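Local atomic coordinates of TRAP dicarboxylate ABC transporter, substrate-binding protein (Roseobacter denitrificans, PDB entry 4OVQ), a protein that binds beta-D-glucuronate and, as a periplasmic solute-binding protein of the TRAP family, probably delivers it to a membrane transporter. Residues F190-K198 against S211-A221. Residues are numbered along the deposited sequence; the frame is centred on the assembly and turned at random.
Sequences FAEVYQALK and SYESTGHFEVA. With BDP (beta-D-glucopyranuronic acid), chain C.
V193 and L197, one helical turn apart, meet the imidazole of H217 over a face: V193 CG1 stands 3.8 Å from the ring centroid and 30° off its normal, and L197 CD1 makes a second, longer CH-pi contact. T215 OG1 lies over the centre of the opposite face, 2.9 Å above the H217 ring plane; it accepts from H217 N, which makes an ST turn, and separately donates to S211 O, bonding to both the 211-214 helix and the weakly bonded 217-220 turn.

At the ring edge, H217 NE2 is 2.8 Å from the oxygen of a water in the ring plane, which donates to F190 O and accepts from Y194 N; ND1 is hydrogen-bonded to Y149 OH. Partners at both nitrogens, with groups over both faces, probably restrict rotation of the ring. The water links the segments, as no direct hydrogen bond crosses.

V220 CG2 lies 3.7 Å from L197 CB and also reaches the ring of Y194, whose in-plane edge meets the backbone of G216. The positive phi of G216 (87°) would jam a side chain against the preceding carbonyl.

At the ligand end, F190 holds CG anti to its backbone N (chi1 -167°), bringing CZ to 3.4 Å from T215 CG2, the side chains crossing at about a right angle. BDP C5 sits 3.6 Å above the centre of one face of the F190 ring. A serine at this position would probably leave the sugar without its aromatic platform and open a gap beside T215 CG2. S211 OG, hydrogen-bonded to Y36 OH, comes within 3.4 Å of BDP O1. Such an aromatic platform beneath a pyranose is characteristic of carbohydrate-binding sites; here the near ends of the two segments contribute F190 and S211 to the glucuronate pocket of a TRAP solute-binding protein.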
loop_
_atom_site.group_PDB
_atom_site.type_symbol
_atom_site.label_atom_id
_atom_site.label_comp_id
_atom_site.label_asym_id
_atom_site.label_seq_id
_atom_site.Cartn_x
_atom_site.Cartn_y
_atom_site.Cartn_z
ATOM N N PHE A 190 10.711 -4.816 -0.886
ATOM C CA PHE A 190 10.286 -4.558 -2.245
ATOM C C PHE A 190 11.465 -4.470 -3.196
ATOM O O PHE A 190 11.388 -4.958 -4.313
ATOM C CB PHE A 190 9.493 -3.250 -2.239
ATOM C CG PHE A 190 8.704 -2.966 -3.483
ATOM C CD1 PHE A 190 7.952 -3.937 -4.111
ATOM C CD2 PHE A 190 8.705 -1.670 -4.009
ATOM C CE1 PHE A 190 7.172 -3.591 -5.248
ATOM C CE2 PHE A 190 7.946 -1.356 -5.139
ATOM C CZ PHE A 190 7.213 -2.317 -5.737
ATOM N N ALA A 191 12.546 -3.825 -2.745
ATOM C CA ALA A 191 13.707 -3.568 -3.587
ATOM C C ALA A 191 14.349 -4.869 -4.080
ATOM O O ALA A 191 14.959 -4.871 -5.162
ATOM C CB ALA A 191 14.746 -2.742 -2.816
ATOM N N GLU A 192 14.188 -5.935 -3.306
ATOM C CA GLU A 192 14.906 -7.201 -3.546
ATOM C C GLU A 192 14.094 -8.181 -4.401
ATOM O O GLU A 192 14.578 -9.221 -4.824
ATOM C CB GLU A 192 15.296 -7.822 -2.222
ATOM C CG GLU A 192 16.422 -7.051 -1.599
ATOM C CD GLU A 192 16.990 -7.719 -0.401
ATOM O OE1 GLU A 192 16.213 -8.417 0.275
ATOM O OE2 GLU A 192 18.207 -7.533 -0.118
ATOM N N VAL A 193 12.864 -7.808 -4.707
ATOM C CA VAL A 193 11.960 -8.711 -5.429
ATOM C C VAL A 193 12.403 -9.032 -6.893
ATOM O O VAL A 193 12.322 -10.185 -7.319
ATOM C CB VAL A 193 10.521 -8.196 -5.383
ATOM C CG1 VAL A 193 9.600 -9.171 -6.151
ATOM C CG2 VAL A 193 10.076 -8.010 -3.914
ATOM N N TYR A 194 12.867 -8.045 -7.657
ATOM C CA TYR A 194 13.307 -8.277 -9.024
ATOM C C TYR A 194 14.380 -9.361 -9.104
ATOM O O TYR A 194 14.242 -10.308 -9.876
ATOM C CB TYR A 194 13.838 -6.976 -9.582
ATOM C CG TYR A 194 14.295 -7.058 -11.023
ATOM C CD1 TYR A 194 13.408 -6.839 -12.057
ATOM C CD2 TYR A 194 15.622 -7.338 -11.337
ATOM C CE1 TYR A 194 13.808 -6.884 -13.381
ATOM C CE2 TYR A 194 16.055 -7.398 -12.693
ATOM C CZ TYR A 194 15.127 -7.172 -13.692
ATOM O OH TYR A 194 15.504 -7.212 -15.020
ATOM N N GLN A 195 15.441 -9.230 -8.307
ATOM C CA GLN A 195 16.493 -10.234 -8.314
ATOM C C GLN A 195 15.949 -11.605 -7.904
ATOM O O GLN A 195 16.330 -12.618 -8.480
ATOM C CB GLN A 195 17.639 -9.768 -7.403
ATOM C CG GLN A 195 18.775 -10.769 -7.239
ATOM C CD GLN A 195 19.605 -10.899 -8.481
ATOM O OE1 GLN A 195 19.434 -10.152 -9.431
ATOM N NE2 GLN A 195 20.505 -11.872 -8.488
ATOM N N ALA A 196 15.079 -11.641 -6.905
ATOM C CA ALA A 196 14.578 -12.896 -6.394
ATOM C C ALA A 196 13.759 -13.614 -7.448
ATOM O O ALA A 196 13.820 -14.832 -7.533
ATOM C CB ALA A 196 13.759 -12.679 -5.112
ATOM N N LEU A 197 12.961 -12.881 -8.225
ATOM C CA LEU A 197 12.201 -13.475 -9.318
ATOM C C LEU A 197 13.133 -13.950 -10.430
ATOM O O LEU A 197 12.927 -15.031 -11.002
ATOM C CB LEU A 197 11.222 -12.454 -9.875
ATOM C CG LEU A 197 10.019 -12.077 -9.023
ATOM C CD1 LEU A 197 9.302 -10.839 -9.601
ATOM C CD2 LEU A 197 9.083 -13.284 -8.953
ATOM N N LYS A 198 14.143 -13.126 -10.740
ATOM C CA LYS A 198 15.155 -13.435 -11.747
ATOM C C LYS A 198 15.850 -14.771 -11.480
ATOM O O LYS A 198 15.986 -15.612 -12.385
ATOM C CB LYS A 198 16.187 -12.306 -11.803
ATOM C CG LYS A 198 17.213 -12.472 -12.898
ATOM C CD LYS A 198 18.274 -11.385 -12.838
ATOM C CE LYS A 198 19.161 -11.385 -14.074
ATOM N NZ LYS A 198 18.423 -10.873 -15.255
ATOM N N SER A 211 3.173 -0.872 -10.165
ATOM C CA SER A 211 4.357 -1.439 -9.509
ATOM C C SER A 211 4.906 -2.609 -10.314
ATOM O O SER A 211 6.103 -2.750 -10.465
ATOM C CB SER A 211 4.023 -1.935 -8.105
ATOM O OG SER A 211 3.901 -0.879 -7.167
ATOM N N TYR A 212 4.011 -3.442 -10.825
ATOM C CA TYR A 212 4.397 -4.602 -11.634
ATOM C C TYR A 212 5.205 -4.115 -12.825
ATOM O O TYR A 212 6.229 -4.682 -13.189
ATOM C CB TYR A 212 3.141 -5.304 -12.108
ATOM C CG TYR A 212 3.284 -6.477 -13.055
ATOM C CD1 TYR A 212 4.082 -7.572 -12.730
ATOM C CD2 TYR A 212 2.549 -6.536 -14.249
ATOM C CE1 TYR A 212 4.165 -8.654 -13.572
ATOM C CE2 TYR A 212 2.660 -7.617 -15.103
ATOM C CZ TYR A 212 3.464 -8.663 -14.756
ATOM O OH TYR A 212 3.534 -9.732 -15.610
ATOM N N GLU A 213 4.755 -3.002 -13.396
ATOM C CA GLU A 213 5.423 -2.434 -14.539
ATOM C C GLU A 213 6.717 -1.699 -14.156
ATOM O O GLU A 213 7.778 -2.019 -14.675
ATOM C CB GLU A 213 4.422 -1.549 -15.295
ATOM C CG GLU A 213 4.945 -0.928 -16.550
ATOM C CD GLU A 213 5.413 0.480 -16.306
ATOM O OE1 GLU A 213 4.601 1.329 -15.862
ATOM O OE2 GLU A 213 6.605 0.723 -16.506
ATOM N N SER A 214 6.663 -0.759 -13.202
ATOM C CA SER A 214 7.801 0.140 -12.901
ATOM C C SER A 214 9.072 -0.511 -12.346
ATOM O O SER A 214 10.171 -0.003 -12.542
ATOM C CB SER A 214 7.368 1.304 -11.992
ATOM O OG SER A 214 7.103 0.871 -10.668
ATOM N N THR A 215 8.918 -1.628 -11.635
ATOM C CA THR A 215 10.028 -2.318 -10.985
ATOM C C THR A 215 10.727 -3.285 -11.935
ATOM O O THR A 215 11.780 -3.837 -11.598
ATOM C CB THR A 215 9.507 -3.196 -9.839
ATOM O OG1 THR A 215 8.519 -4.093 -10.387
ATOM C CG2 THR A 215 8.942 -2.334 -8.680
ATOM N N GLY A 216 10.076 -3.520 -13.065
ATOM C CA GLY A 216 10.564 -4.484 -14.039
ATOM C C GLY A 216 10.097 -5.906 -13.769
ATOM O O GLY A 216 10.457 -6.834 -14.501
ATOM N N HIS A 217 9.268 -6.095 -12.744
ATOM C CA HIS A 217 8.884 -7.451 -12.393
ATOM C C HIS A 217 8.228 -8.160 -13.580
ATOM O O HIS A 217 8.388 -9.369 -13.762
ATOM C CB HIS A 217 7.915 -7.487 -11.198
ATOM C CG HIS A 217 8.517 -7.035 -9.907
ATOM N ND1 HIS A 217 7.761 -6.802 -8.781
ATOM C CD2 HIS A 217 9.796 -6.748 -9.568
ATOM C CE1 HIS A 217 8.547 -6.379 -7.808
ATOM N NE2 HIS A 217 9.788 -6.331 -8.260
ATOM N N PHE A 218 7.519 -7.418 -14.419
ATOM C CA PHE A 218 6.811 -8.043 -15.525
ATOM C C PHE A 218 7.785 -8.737 -16.486
ATOM O O PHE A 218 7.389 -9.680 -17.152
ATOM C CB PHE A 218 5.934 -7.016 -16.245
ATOM C CG PHE A 218 6.687 -6.076 -17.128
ATOM C CD1 PHE A 218 7.293 -4.946 -16.626
ATOM C CD2 PHE A 218 6.775 -6.321 -18.486
ATOM C CE1 PHE A 218 7.974 -4.069 -17.468
ATOM C CE2 PHE A 218 7.442 -5.473 -19.313
ATOM C CZ PHE A 218 8.047 -4.355 -18.833
ATOM N N GLU A 219 9.036 -8.273 -16.557
ATOM C CA GLU A 219 10.049 -8.878 -17.453
ATOM C C GLU A 219 10.532 -10.233 -16.967
ATOM O O GLU A 219 11.068 -11.029 -17.739
ATOM C CB GLU A 219 11.284 -7.978 -17.591
ATOM C CG GLU A 219 11.048 -6.640 -18.288
ATOM C CD GLU A 219 10.865 -6.785 -19.793
ATOM O OE1 GLU A 219 10.855 -7.943 -20.273
ATOM O OE2 GLU A 219 10.736 -5.754 -20.493
ATOM N N VAL A 220 10.357 -10.478 -15.676
ATOM C CA VAL A 220 10.847 -11.696 -15.039
ATOM C C VAL A 220 9.731 -12.536 -14.413
ATOM O O VAL A 220 10.019 -13.544 -13.781
ATOM C CB VAL A 220 11.931 -11.391 -13.967
ATOM C CG1 VAL A 220 13.208 -10.876 -14.615
ATOM C CG2 VAL A 220 11.447 -10.377 -12.923
ATOM N N ALA A 221 8.478 -12.108 -14.621
ATOM C CA ALA A 221 7.269 -12.780 -14.141
ATOM C C ALA A 221 6.082 -12.444 -15.064
ATOM O O ALA A 221 5.212 -11.634 -14.724
ATOM C CB ALA A 221 6.968 -12.344 -12.703
HETATM C C1 BDP C . 3.385 -1.051 -3.672
HETATM C C2 BDP C . 3.350 0.044 -2.638
HETATM C C3 BDP C . 4.707 0.169 -2.097
HETATM C C4 BDP C . 5.143 -1.121 -1.487
HETATM C C5 BDP C . 5.085 -2.231 -2.510
HETATM C C6 BDP C . 5.472 -3.603 -1.933
HETATM O O2 BDP C . 3.006 1.268 -3.373
HETATM O O3 BDP C . 4.582 1.131 -0.983
HETATM O O4 BDP C . 6.528 -0.986 -0.954
HETATM O O5 BDP C . 3.788 -2.333 -3.083
HETATM O O6A BDP C . 6.374 -3.663 -1.046
HETATM O O1 BDP C . 2.138 -1.291 -4.256
HETATM O O6B BDP C . 4.946 -4.578 -2.524
HETATM O O HOH W 1 12.010 -5.240 -6.944
#